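Local coordinates for protein mini spindles (Drosophila melanogaster, PDB 5VJC), which probably binds tubulin through its TOG domain of HEAT repeats, promoting microtubule dynamics and formation of the mitotic spindle, at residues V32-E37 / L96-Y101; L41-M46 / N58-D63; A49-A54 / V86-L91; D62-H67 / D102-V107. All blocks are in the same frame, centred on the assembly; numbering follows the deposited sequence.

Interaction 1. Residues V32-E37 / L96-Y101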
loop_
_atom_site.group_PDB
_atom_site.type_symbol
_atom_site.label_atom_id
_atom_site.label_comp_id
_atom_site.label_asym_id
_atom_site.label_seq_id
_atom_site.Cartn_x
_atom_site.Cartn_y
_atom_site.Cartn_z
ATOM N N VAL A 32 13.752 -4.031 1.051
ATOM C CA VAL A 32 13.172 -5.318 0.713
ATOM C C VAL A 32 12.631 -5.946 1.983
ATOM O O VAL A 32 11.469 -6.326 2.068
ATOM C CB VAL A 32 14.209 -6.262 0.067
ATOM C CG1 VAL A 32 13.677 -7.691 0.020
ATOM C CG2 VAL A 32 14.587 -5.775 -1.324
ATOM N N THR A 33 13.506 -6.046 2.972
ATOM C CA THR A 33 13.147 -6.531 4.284
ATOM C C THR A 33 13.720 -5.538 5.279
ATOM O O THR A 33 14.829 -5.042 5.089
ATOM C CB THR A 33 13.685 -7.958 4.509
ATOM O OG1 THR A 33 12.940 -8.867 3.685
ATOM C CG2 THR A 33 13.570 -8.387 5.970
ATOM N N PRO A 34 12.950 -5.196 6.318
ATOM C CA PRO A 34 13.466 -4.204 7.269
ATOM C C PRO A 34 14.455 -4.825 8.250
ATOM O O PRO A 34 14.132 -5.810 8.906
ATOM C CB PRO A 34 12.204 -3.727 7.991
ATOM C CG PRO A 34 11.290 -4.909 7.955
ATOM C CD PRO A 34 11.567 -5.608 6.635
ATOM N N ARG A 35 15.651 -4.266 8.335
ATOM C CA ARG A 35 16.623 -4.723 9.316
ATOM C C ARG A 35 16.729 -3.689 10.435
ATOM O O ARG A 35 15.978 -2.716 10.449
ATOM C CB ARG A 35 17.970 -4.971 8.648
ATOM C CG ARG A 35 17.897 -6.016 7.537
ATOM C CD ARG A 35 17.438 -7.374 8.082
ATOM N NE ARG A 35 17.324 -8.375 7.024
ATOM C CZ ARG A 35 16.897 -9.622 7.215
ATOM N NH1 ARG A 35 16.537 -10.027 8.427
ATOM N NH2 ARG A 35 16.831 -10.464 6.193
ATOM N N GLU A 36 17.662 -3.887 11.360
ATOM C CA GLU A 36 17.644 -3.158 12.626
ATOM C C GLU A 36 17.974 -1.670 12.468
ATOM O O GLU A 36 17.568 -0.863 13.295
ATOM C CB GLU A 36 18.625 -3.792 13.641
ATOM C CG GLU A 36 18.518 -3.157 15.051
ATOM C CD GLU A 36 19.514 -3.708 16.076
ATOM O OE1 GLU A 36 20.733 -3.572 15.857
ATOM O OE2 GLU A 36 19.078 -4.269 17.111
ATOM N N GLU A 37 18.707 -1.301 11.422
ATOM C CA GLU A 37 19.022 0.106 11.219
ATOM C C GLU A 37 17.736 0.906 11.020
ATOM O O GLU A 37 17.667 2.065 11.405
ATOM C CB GLU A 37 19.966 0.319 10.031
ATOM C CG GLU A 37 19.419 -0.119 8.680
ATOM C CD GLU A 37 19.850 -1.527 8.278
ATOM O OE1 GLU A 37 20.139 -2.359 9.175
ATOM O OE2 GLU A 37 19.906 -1.797 7.055
ATOM N N LEU A 96 3.809 0.858 11.282
ATOM C CA LEU A 96 2.941 -0.182 10.742
ATOM C C LEU A 96 3.639 -0.936 9.603
ATOM O O LEU A 96 3.489 -2.149 9.504
ATOM C CB LEU A 96 1.598 0.414 10.303
ATOM C CG LEU A 96 0.850 0.857 11.570
ATOM C CD1 LEU A 96 -0.201 1.900 11.276
ATOM C CD2 LEU A 96 0.253 -0.377 12.315
ATOM N N THR A 97 4.436 -0.249 8.786
ATOM C CA THR A 97 5.147 -0.938 7.710
ATOM C C THR A 97 6.082 -2.015 8.285
ATOM O O THR A 97 6.283 -3.056 7.653
ATOM C CB THR A 97 5.978 0.016 6.800
ATOM O OG1 THR A 97 7.094 0.559 7.518
ATOM C CG2 THR A 97 5.101 1.154 6.204
ATOM N N LEU A 98 6.639 -1.787 9.478
ATOM C CA LEU A 98 7.425 -2.850 10.120
ATOM C C LEU A 98 6.554 -4.054 10.495
ATOM O O LEU A 98 6.942 -5.193 10.282
ATOM C CB LEU A 98 8.143 -2.323 11.361
ATOM C CG LEU A 98 9.138 -1.202 11.108
ATOM C CD1 LEU A 98 9.643 -0.705 12.461
ATOM C CD2 LEU A 98 10.317 -1.673 10.229
ATOM N N ARG A 99 5.363 -3.783 11.023
ATOM C CA ARG A 99 4.395 -4.820 11.377
ATOM C C ARG A 99 3.850 -5.597 10.178
ATOM O O ARG A 99 3.284 -6.683 10.339
ATOM C CB ARG A 99 3.216 -4.202 12.146
ATOM C CG ARG A 99 3.612 -3.794 13.557
ATOM C CD ARG A 99 4.498 -4.883 14.114
ATOM N NE ARG A 99 5.365 -4.471 15.212
ATOM C CZ ARG A 99 6.260 -3.494 15.158
ATOM N NH1 ARG A 99 6.397 -2.763 14.061
ATOM N NH2 ARG A 99 7.008 -3.221 16.225
ATOM N N PHE A 100 3.999 -5.043 8.983
ATOM C CA PHE A 100 3.566 -5.765 7.792
ATOM C C PHE A 100 4.480 -6.951 7.482
ATOM O O PHE A 100 4.084 -7.860 6.758
ATOM C CB PHE A 100 3.494 -4.830 6.589
ATOM C CG PHE A 100 2.384 -3.810 6.678
ATOM C CD1 PHE A 100 1.327 -3.984 7.554
ATOM C CD2 PHE A 100 2.414 -2.667 5.893
ATOM C CE1 PHE A 100 0.299 -3.041 7.636
ATOM C CE2 PHE A 100 1.391 -1.718 5.968
ATOM C CZ PHE A 100 0.336 -1.909 6.840
ATOM N N TYR A 101 5.695 -6.947 8.025
ATOM C CA TYR A 101 6.637 -8.041 7.772
ATOM C C TYR A 101 6.591 -9.117 8.853
ATOM O O TYR A 101 7.141 -10.205 8.682
ATOM C CB TYR A 101 8.050 -7.492 7.625
ATOM C CG TYR A 101 8.196 -6.699 6.356
ATOM C CD1 TYR A 101 7.871 -5.347 6.320
ATOM C CD2 TYR A 101 8.602 -7.309 5.178
ATOM C CE1 TYR A 101 7.981 -4.612 5.155
ATOM C CE2 TYR A 101 8.709 -6.585 4.005
ATOM C CZ TYR A 101 8.404 -5.237 4.003
ATOM O OH TYR A 101 8.518 -4.513 2.845
HETATM O O HOH W 1 9.436 -4.666 0.304
#
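A proline-aromatic CH-pi contact joins the loop that leads into helix 36-48 to the residues around the last turn of helix 89-99. P34 meets the face of Y101 at a slant, led by its CD. This atom sits over the middle of the Y101 ring, 3.6 Å from the centroid and 13° off the ring normal. CG of P34 follows over the same face, nearer CD1 and CG of the ring. The other side of the proline reaches L98, where P34 CB meets L98 CD2 at 3.6 Å. The L98 side chain continues to W29, T39 and L42, so this edge merges with the packing under helix 36-48. Y101 turns its CG away from its own carbonyl carbon (chi1 -69°), which presents the ring face to the proline. V32 O comes obliquely to the far end of the ring, 3.4 Å from Y101 CE2. A water in the ring plane links the two segments: it lies 2.7 Å from Y101 OH and donates to V32 O at 3.2 Å. The hydroxyl is also hydrogen-bonded to H140. Putting a leucine at Y101 would probably leave P34 CD without its aromatic face and H140 and the bridging water without the hydroxyl. CD is bonded to the proline nitrogen, so its hydrogens are somewhat polarised. This suits them to the pi cloud, while the hydroxyl keeps its polar partners at the far end of the ring.

Interaction 2. Residues L41-M46 / N58-D63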
loop_
_atom_site.group_PDB
_atom_site.type_symbol
_atom_site.label_atom_id
_atom_site.label_comp_id
_atom_site.label_asym_id
_atom_site.label_seq_id
_atom_site.Cartn_x
_atom_site.Cartn_y
_atom_site.Cartn_z
ATOM N N LEU A 41 16.514 3.823 13.664
ATOM C CA LEU A 41 16.132 5.144 13.145
ATOM C C LEU A 41 14.724 5.546 13.596
ATOM O O LEU A 41 14.507 6.642 14.125
ATOM C CB LEU A 41 16.213 5.154 11.616
ATOM C CG LEU A 41 15.547 6.352 10.938
ATOM C CD1 LEU A 41 16.333 7.622 11.271
ATOM C CD2 LEU A 41 15.485 6.127 9.448
ATOM N N LEU A 42 13.749 4.668 13.388
ATOM C CA LEU A 42 12.373 5.007 13.765
ATOM C C LEU A 42 12.250 5.270 15.280
ATOM O O LEU A 42 11.531 6.182 15.715
ATOM C CB LEU A 42 11.399 3.896 13.357
ATOM C CG LEU A 42 9.934 4.187 13.667
ATOM C CD1 LEU A 42 9.458 5.432 12.901
ATOM C CD2 LEU A 42 9.061 2.968 13.313
ATOM N N ARG A 43 12.912 4.450 16.081
ATOM C CA ARG A 43 12.836 4.647 17.518
ATOM C C ARG A 43 13.493 5.989 17.911
ATOM O O ARG A 43 12.950 6.739 18.714
ATOM C CB ARG A 43 13.485 3.479 18.267
ATOM C CG ARG A 43 13.289 3.586 19.781
ATOM C CD ARG A 43 13.885 2.401 20.583
ATOM N NE ARG A 43 13.482 2.548 21.984
ATOM C CZ ARG A 43 13.065 1.555 22.771
ATOM N NH1 ARG A 43 13.015 0.305 22.310
ATOM N NH2 ARG A 43 12.707 1.818 24.028
ATOM N N ASP A 44 14.644 6.287 17.316
ATOM C CA ASP A 44 15.298 7.597 17.491
ATOM C C ASP A 44 14.359 8.761 17.176
ATOM O O ASP A 44 14.211 9.696 17.973
ATOM C CB ASP A 44 16.539 7.684 16.601
ATOM C CG ASP A 44 17.751 6.983 17.215
ATOM O OD1 ASP A 44 17.591 6.379 18.296
ATOM O OD2 ASP A 44 18.857 7.022 16.618
ATOM N N GLN A 45 13.705 8.695 16.016
ATOM C CA GLN A 45 12.801 9.759 15.588
ATOM C C GLN A 45 11.594 9.888 16.495
ATOM O O GLN A 45 11.114 10.992 16.729
ATOM C CB GLN A 45 12.328 9.531 14.153
ATOM C CG GLN A 45 13.420 9.750 13.110
ATOM C CD GLN A 45 12.897 9.538 11.709
ATOM O OE1 GLN A 45 12.070 8.643 11.474
ATOM N NE2 GLN A 45 13.346 10.367 10.773
ATOM N N MET A 46 11.087 8.766 17.000
ATOM C CA MET A 46 9.939 8.842 17.906
ATOM C C MET A 46 10.367 9.459 19.235
ATOM O O MET A 46 9.611 10.222 19.848
ATOM C CB MET A 46 9.326 7.469 18.150
ATOM C CG MET A 46 8.453 6.956 17.001
ATOM S SD MET A 46 7.811 5.357 17.477
ATOM C CE MET A 46 6.824 4.961 16.007
ATOM N N ASN A 58 6.686 -0.413 24.003
ATOM C CA ASN A 58 5.761 -1.438 23.501
ATOM C C ASN A 58 5.847 -1.634 21.999
ATOM O O ASN A 58 5.680 -2.745 21.499
ATOM C CB ASN A 58 4.322 -1.087 23.879
ATOM C CG ASN A 58 4.040 -1.331 25.343
ATOM O OD1 ASN A 58 4.616 -2.238 25.938
ATOM N ND2 ASN A 58 3.169 -0.518 25.934
ATOM N N MET A 59 6.127 -0.543 21.294
ATOM C CA MET A 59 6.222 -0.531 19.840
ATOM C C MET A 59 7.355 -1.411 19.339
ATOM O O MET A 59 7.242 -2.048 18.286
ATOM C CB MET A 59 6.417 0.903 19.334
ATOM C CG MET A 59 5.129 1.690 19.202
ATOM S SD MET A 59 5.419 3.444 18.858
ATOM C CE MET A 59 3.783 3.925 18.346
ATOM N N PHE A 60 8.448 -1.454 20.090
ATOM C CA PHE A 60 9.605 -2.204 19.629
ATOM C C PHE A 60 9.861 -3.458 20.477
ATOM O O PHE A 60 10.925 -4.059 20.423
ATOM C CB PHE A 60 10.817 -1.275 19.569
ATOM C CG PHE A 60 10.612 -0.122 18.615
ATOM C CD1 PHE A 60 10.764 -0.305 17.243
ATOM C CD2 PHE A 60 10.184 1.118 19.073
ATOM C CE1 PHE A 60 10.539 0.741 16.347
ATOM C CE2 PHE A 60 9.951 2.179 18.182
ATOM C CZ PHE A 60 10.126 1.992 16.820
ATOM N N HIS A 61 8.844 -3.877 21.213
ATOM C CA HIS A 61 8.883 -5.157 21.891
ATOM C C HIS A 61 8.790 -6.272 20.831
ATOM O O HIS A 61 8.170 -6.095 19.782
ATOM C CB HIS A 61 7.742 -5.247 22.907
ATOM C CG HIS A 61 7.966 -6.257 23.985
ATOM N ND1 HIS A 61 8.030 -7.614 23.740
ATOM C CD2 HIS A 61 8.138 -6.108 25.322
ATOM C CE1 HIS A 61 8.232 -8.257 24.876
ATOM N NE2 HIS A 61 8.308 -7.365 25.850
ATOM N N ASP A 62 9.411 -7.414 21.090
ATOM C CA ASP A 62 9.379 -8.503 20.119
ATOM C C ASP A 62 8.031 -9.230 20.120
ATOM O O ASP A 62 7.670 -9.872 19.143
ATOM C CB ASP A 62 10.516 -9.496 20.384
ATOM C CG ASP A 62 11.663 -9.360 19.376
ATOM O OD1 ASP A 62 11.801 -8.281 18.746
ATOM O OD2 ASP A 62 12.432 -10.336 19.216
ATOM N N ASP A 63 7.287 -9.110 21.215
ATOM C CA ASP A 63 6.060 -9.879 21.402
ATOM C C ASP A 63 4.881 -9.179 20.729
ATOM O O ASP A 63 4.539 -8.057 21.095
ATOM C CB ASP A 63 5.803 -10.082 22.902
ATOM C CG ASP A 63 4.655 -11.044 23.192
ATOM O OD1 ASP A 63 3.589 -10.940 22.545
ATOM O OD2 ASP A 63 4.819 -11.899 24.096
#
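M46 N donates to L42 O at 2.9 Å within helix 36-48, and this bond holds L42 and M46 one helical turn apart, both facing F60. F60 is the first residue past helix 53-59, and its ring reaches back to helix 36-48. It fits among three side chains. R43 lies over one face: its CB is 4.1 Å from the ring centroid and 23° off the normal, a CH-pi contact displaced toward the rim. With CG anti to the backbone N (chi1 -174°) and the chain extended to NE, R43 runs along the ring in the opposite sense to F60. Its NH1 ends 3.9 Å from F60 CB, and the guanidinium is tilted 28° from the ring plane. L42 comes to the rim instead, with L42 CD2 3.8 Å from F60 CZ and L42 CG in the ring plane. M46 also approaches the edge. Its SD is 5.1 Å from the F60 centroid, a Met-aromatic contact made at the ring edge and not over the face. Helices 36-48 and 53-59 follow each other in the chain, and the contact packs these two successive helices together in the HEAT-repeat solenoid. The two methionines meet deeper in the interface, M46 SD lying 3.4 Å from M59 SD. Both chains are extended beyond CG and cross obliquely, so that M46 CE also touches M59 SD. I56 of helix 53-59 packs against both R43 and M46, and V70 of helix 64-77 lies against M59.

Interaction 3. Residues A49-A54 / V86-L91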
loop_
_atom_site.group_PDB
_atom_site.type_symbol
_atom_site.label_atom_id
_atom_site.label_comp_id
_atom_site.label_asym_id
_atom_site.label_seq_id
_atom_site.Cartn_x
_atom_site.Cartn_y
_atom_site.Cartn_z
ATOM N N ALA A 49 10.612 13.071 18.798
ATOM C CA ALA A 49 9.277 13.646 18.623
ATOM C C ALA A 49 8.428 13.666 19.909
ATOM O O ALA A 49 7.280 14.077 19.873
ATOM C CB ALA A 49 8.523 12.887 17.509
ATOM N N ASN A 50 8.997 13.257 21.045
ATOM C CA ASN A 50 8.234 13.176 22.302
ATOM C C ASN A 50 7.039 12.219 22.245
ATOM O O ASN A 50 6.029 12.413 22.930
ATOM C CB ASN A 50 7.739 14.558 22.739
ATOM C CG ASN A 50 8.877 15.482 23.154
ATOM O OD1 ASN A 50 9.858 15.051 23.767
ATOM N ND2 ASN A 50 8.757 16.751 22.804
ATOM N N VAL A 51 7.141 11.186 21.424
ATOM C CA VAL A 51 6.170 10.095 21.522
ATOM C C VAL A 51 6.305 9.497 22.933
ATOM O O VAL A 51 7.421 9.306 23.410
ATOM C CB VAL A 51 6.407 9.024 20.440
ATOM C CG1 VAL A 51 5.567 7.784 20.708
ATOM C CG2 VAL A 51 6.086 9.620 19.058
ATOM N N ASN A 52 5.178 9.267 23.602
ATOM C CA ASN A 52 5.162 8.627 24.920
ATOM C C ASN A 52 6.192 7.507 25.015
ATOM O O ASN A 52 6.221 6.618 24.170
ATOM C CB ASN A 52 3.764 8.079 25.216
ATOM C CG ASN A 52 3.663 7.450 26.598
ATOM O OD1 ASN A 52 4.199 6.368 26.843
ATOM N ND2 ASN A 52 2.963 8.123 27.502
ATOM N N LYS A 53 7.057 7.548 26.026
ATOM C CA LYS A 53 8.155 6.588 26.053
ATOM C C LYS A 53 7.713 5.166 26.404
ATOM O O LYS A 53 8.382 4.207 26.015
ATOM C CB LYS A 53 9.254 7.066 27.003
ATOM C CG LYS A 53 10.137 8.158 26.364
ATOM C CD LYS A 53 10.261 9.389 27.237
ATOM C CE LYS A 53 10.894 10.558 26.465
ATOM N NZ LYS A 53 12.231 10.139 25.968
ATOM N N ALA A 54 6.598 5.010 27.112
ATOM C CA ALA A 54 6.095 3.654 27.350
ATOM C C ALA A 54 5.566 3.057 26.034
ATOM O O ALA A 54 5.747 1.867 25.759
ATOM C CB ALA A 54 5.007 3.655 28.418
ATOM N N VAL A 86 -2.018 13.368 13.139
ATOM C CA VAL A 86 -1.516 13.975 11.903
ATOM C C VAL A 86 -0.075 14.496 12.019
ATOM O O VAL A 86 0.746 14.293 11.114
ATOM C CB VAL A 86 -2.432 15.130 11.431
ATOM C CG1 VAL A 86 -1.819 15.858 10.228
ATOM C CG2 VAL A 86 -3.822 14.580 11.079
ATOM N N CYS A 87 0.226 15.170 13.125
ATOM C CA CYS A 87 1.587 15.613 13.420
ATOM C C CYS A 87 2.610 14.460 13.459
ATOM O O CYS A 87 3.806 14.660 13.189
ATOM C CB CYS A 87 1.607 16.374 14.755
ATOM S SG CYS A 87 0.746 17.963 14.685
ATOM N N ASN A 88 2.153 13.262 13.812
ATOM C CA ASN A 88 3.055 12.126 13.900
ATOM C C ASN A 88 2.733 11.034 12.863
ATOM O O ASN A 88 3.219 9.915 12.964
ATOM C CB ASN A 88 3.024 11.548 15.315
ATOM C CG ASN A 88 3.566 12.520 16.353
ATOM O OD1 ASN A 88 4.751 12.509 16.644
ATOM N ND2 ASN A 88 2.695 13.363 16.906
ATOM N N LEU A 89 1.944 11.382 11.851
ATOM C CA LEU A 89 1.466 10.387 10.888
ATOM C C LEU A 89 2.581 9.558 10.261
ATOM O O LEU A 89 2.459 8.334 10.125
ATOM C CB LEU A 89 0.668 11.073 9.763
ATOM C CG LEU A 89 0.125 10.148 8.660
ATOM C CD1 LEU A 89 -0.864 9.089 9.219
ATOM C CD2 LEU A 89 -0.516 10.979 7.508
ATOM N N ASP A 90 3.648 10.239 9.855
ATOM C CA ASP A 90 4.760 9.589 9.167
ATOM C C ASP A 90 5.408 8.510 10.050
ATOM O O ASP A 90 5.746 7.415 9.563
ATOM C CB ASP A 90 5.794 10.644 8.703
ATOM C CG ASP A 90 6.415 11.440 9.871
ATOM O OD1 ASP A 90 5.659 11.958 10.724
ATOM O OD2 ASP A 90 7.668 11.541 9.928
ATOM N N LEU A 91 5.541 8.790 11.349
ATOM C CA LEU A 91 6.099 7.823 12.297
ATOM C C LEU A 91 5.168 6.619 12.464
ATOM O O LEU A 91 5.618 5.476 12.541
ATOM C CB LEU A 91 6.331 8.472 13.674
ATOM C CG LEU A 91 7.235 9.716 13.641
ATOM C CD1 LEU A 91 7.269 10.426 15.013
ATOM C CD2 LEU A 91 8.617 9.257 13.229
HETATM O O HOH W 2 4.710 12.608 19.443
#
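This is a small buried packing contact with a water bridge. It joins the turn between helices 36-48 and 53-59 to the break between helices 82-87 and 89-99. A49 and V51 face N88 and L91. A49 CB touches L91 CD1 at 3.7 Å and N88 OD1 at 3.9 Å, so one methyl group meets both an apolar and a polar neighbour. V51 brings CG2, which lies 4.0 Å from N88 OD1 and 4.3 Å from L91 CD1. With CG1 anti to the backbone N (chi1 170°), CG2 is the branch that meets N88 and L91. V51 and N88 run past each other in opposite senses. Between A49 and V51, N50 takes a positive phi and ends helix 36-48 in a Schellman motif. This reversal brings V51 round to the same partners as A49. Water 2 ties the backbone to the amide: it donates to A49 O at 3.0 Å and to N88 OD1 at 2.8 Å. The other end of the amide, N88 ND2, donates to A84 O and C9 O. L8 packs on both V51 and N88, and R17 on both A49 and L91. The N-terminal segment and helix 13-22 therefore also line this junction. L91 continues to L42 and Q45 of helix 36-48. The chemistry is mixed. The amide of N88 is buried, yet both its ends have hydrogen-bond partners, and these should limit its rotation. The water lets two acceptors, A49 O and N88 OD1, share one site while methyl groups pack around them.

Interaction 4. Residues D62-H67 / D102-V107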
loop_
_atom_site.group_PDB
_atom_site.type_symbol
_atom_site.label_atom_id
_atom_site.label_comp_id
_atom_site.label_asym_id
_atom_site.label_seq_id
_atom_site.Cartn_x
_atom_site.Cartn_y
_atom_site.Cartn_z
ATOM N N ASP A 62 9.411 -7.414 21.090
ATOM C CA ASP A 62 9.379 -8.503 20.119
ATOM C C ASP A 62 8.031 -9.230 20.120
ATOM O O ASP A 62 7.670 -9.872 19.143
ATOM C CB ASP A 62 10.516 -9.496 20.384
ATOM C CG ASP A 62 11.663 -9.360 19.376
ATOM O OD1 ASP A 62 11.801 -8.281 18.746
ATOM O OD2 ASP A 62 12.432 -10.336 19.216
ATOM N N ASP A 63 7.287 -9.110 21.215
ATOM C CA ASP A 63 6.060 -9.879 21.402
ATOM C C ASP A 63 4.881 -9.179 20.729
ATOM O O ASP A 63 4.539 -8.057 21.095
ATOM C CB ASP A 63 5.803 -10.082 22.902
ATOM C CG ASP A 63 4.655 -11.044 23.192
ATOM O OD1 ASP A 63 3.589 -10.940 22.545
ATOM O OD2 ASP A 63 4.819 -11.899 24.096
ATOM N N PHE A 64 4.252 -9.852 19.763
ATOM C CA PHE A 64 3.193 -9.241 18.965
ATOM C C PHE A 64 2.034 -8.738 19.821
ATOM O O PHE A 64 1.270 -7.879 19.399
ATOM C CB PHE A 64 2.654 -10.232 17.917
ATOM C CG PHE A 64 1.735 -11.281 18.487
ATOM C CD1 PHE A 64 0.359 -11.069 18.553
ATOM C CD2 PHE A 64 2.246 -12.484 18.960
ATOM C CE1 PHE A 64 -0.488 -12.049 19.088
ATOM C CE2 PHE A 64 1.403 -13.467 19.489
ATOM C CZ PHE A 64 0.040 -13.247 19.559
ATOM N N ARG A 65 1.882 -9.288 21.020
ATOM C CA ARG A 65 0.776 -8.879 21.869
ATOM C C ARG A 65 0.911 -7.429 22.346
ATOM O O ARG A 65 -0.094 -6.771 22.609
ATOM C CB ARG A 65 0.645 -9.834 23.051
ATOM C CG ARG A 65 0.117 -11.210 22.609
ATOM C CD ARG A 65 -0.032 -12.146 23.769
ATOM N NE ARG A 65 1.250 -12.365 24.417
ATOM C CZ ARG A 65 1.771 -13.562 24.665
ATOM N NH1 ARG A 65 1.105 -14.657 24.320
ATOM N NH2 ARG A 65 2.956 -13.663 25.265
ATOM N N TYR A 66 2.142 -6.936 22.451
ATOM C CA TYR A 66 2.352 -5.521 22.769
ATOM C C TYR A 66 2.039 -4.630 21.566
ATOM O O TYR A 66 1.644 -3.472 21.726
ATOM C CB TYR A 66 3.782 -5.282 23.266
ATOM C CG TYR A 66 4.008 -5.945 24.600
ATOM C CD1 TYR A 66 3.367 -5.477 25.744
ATOM C CD2 TYR A 66 4.796 -7.087 24.705
ATOM C CE1 TYR A 66 3.537 -6.109 26.965
ATOM C CE2 TYR A 66 4.977 -7.716 25.918
ATOM C CZ TYR A 66 4.346 -7.226 27.045
ATOM O OH TYR A 66 4.532 -7.867 28.251
ATOM N N HIS A 67 2.218 -5.172 20.369
ATOM C CA HIS A 67 1.814 -4.474 19.149
ATOM C C HIS A 67 0.302 -4.327 19.061
ATOM O O HIS A 67 -0.209 -3.281 18.618
ATOM C CB HIS A 67 2.335 -5.214 17.925
ATOM C CG HIS A 67 3.804 -5.473 17.968
ATOM N ND1 HIS A 67 4.409 -6.440 17.195
ATOM C CD2 HIS A 67 4.785 -4.910 18.708
ATOM C CE1 HIS A 67 5.704 -6.449 17.448
ATOM N NE2 HIS A 67 5.958 -5.526 18.359
ATOM N N ASP A 102 5.924 -8.818 9.961
ATOM C CA ASP A 102 5.702 -9.825 10.989
ATOM C C ASP A 102 4.601 -10.766 10.526
ATOM O O ASP A 102 3.765 -10.404 9.693
ATOM C CB ASP A 102 5.350 -9.175 12.331
ATOM C CG ASP A 102 6.464 -8.251 12.855
ATOM O OD1 ASP A 102 7.594 -8.270 12.308
ATOM O OD2 ASP A 102 6.207 -7.516 13.832
ATOM N N THR A 103 4.605 -11.982 11.055
ATOM C CA THR A 103 3.723 -13.025 10.543
ATOM C C THR A 103 2.429 -13.147 11.324
ATOM O O THR A 103 1.766 -14.183 11.254
ATOM C CB THR A 103 4.403 -14.415 10.556
ATOM O OG1 THR A 103 4.745 -14.763 11.901
ATOM C CG2 THR A 103 5.665 -14.419 9.696
ATOM N N ASN A 104 2.051 -12.117 12.071
ATOM C CA ASN A 104 0.866 -12.291 12.893
ATOM C C ASN A 104 -0.386 -11.696 12.258
ATOM O O ASN A 104 -0.462 -10.489 12.013
ATOM C CB ASN A 104 1.076 -11.695 14.275
ATOM C CG ASN A 104 0.042 -12.179 15.251
ATOM O OD1 ASN A 104 -1.055 -11.633 15.328
ATOM N ND2 ASN A 104 0.371 -13.231 15.991
ATOM N N PRO A 105 -1.363 -12.558 11.968
ATOM C CA PRO A 105 -2.626 -12.153 11.343
ATOM C C PRO A 105 -3.444 -11.209 12.215
ATOM O O PRO A 105 -4.108 -10.328 11.668
ATOM C CB PRO A 105 -3.365 -13.485 11.145
ATOM C CG PRO A 105 -2.283 -14.526 11.147
ATOM C CD PRO A 105 -1.255 -14.025 12.105
ATOM N N SER A 106 -3.417 -11.392 13.535
ATOM C CA SER A 106 -4.174 -10.509 14.409
ATOM C C SER A 106 -3.636 -9.083 14.275
ATOM O O SER A 106 -4.401 -8.125 14.186
ATOM C CB SER A 106 -4.098 -10.963 15.871
ATOM O OG SER A 106 -4.580 -12.288 16.015
ATOM N N VAL A 107 -2.315 -8.956 14.250
ATOM C CA VAL A 107 -1.692 -7.630 14.184
ATOM C C VAL A 107 -2.020 -6.977 12.838
ATOM O O VAL A 107 -2.329 -5.781 12.770
ATOM C CB VAL A 107 -0.154 -7.704 14.393
ATOM C CG1 VAL A 107 0.484 -6.359 14.106
ATOM C CG2 VAL A 107 0.172 -8.148 15.816
HETATM O O HOH W 3 3.899 -8.257 15.076
#
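D102 opens the segment and faces H67. Its OD2 lies 3.8 Å from H67 CE1, with the carboxylate turned 26° from the imidazole plane. A water in the plane of that ring joins them, donating to D102 OD2 at 2.7 Å and standing 2.8 Å from H67 ND1. The other ring nitrogen, H67 NE2, is hydrogen-bonded to H61 O, so the imidazole is held at both ends.

N104 comes next and lays its side-chain amide over F64. ND2 stands 3.2 Å above the plane of the F64 ring, over its centre, and the amide and ring planes are 23° apart. The amide is held in turn by its own helix: N104 OD1 accepts from V107 N at 3.1 Å, on a lone pair in the carbonyl plane. R65 CG covers the opposite face of F64, toward the rim. F64 itself has CG between its backbone N and carbonyl carbon (chi1 77°), the crowded position, which carries the ring out to N104. An alanine in place of F64 would be likely to leave the N104 amide without the ring it covers and open a gap between N104 and R65.

V107, in the first turn of helix 105-124, puts CG2 near the plane of the F64 ring at its edge, 3.9 Å from F64 CB. The same methyl approaches H67 CB at 4.2 Å.

Both helices start here behind a capping side chain. D63 OD1 accepts from R65 N, and N104 does the same for its own helix. Two neighbouring helix starts, joined by one N-cap side chain lying over a ring and by apolar packing, fit the stacked helices of a HEAT-repeat solenoid.

All four contacts lie in the N-terminal part of the solenoid. Interaction 2 touches each of the others: its centre is about 11 Å from those of interactions 1 and 3 and about 13 Å from that of interaction 4. L98 CD1 meets L42 CD2 at 3.8 Å, joining interactions 1 and 2. M46 O and V51 N, 3.1 Å apart, probably hydrogen-bond between interactions 2 and 3. N58 O packs on H67 CD2 at 3.6 Å between interactions 2 and 4, which share D62 and D63. R99 CB packs on V107 CG1 at 4.0 Å between interactions 1 and 4. Interactions 3 and 4 are farthest apart, about 20 Å between centres, and do not touch.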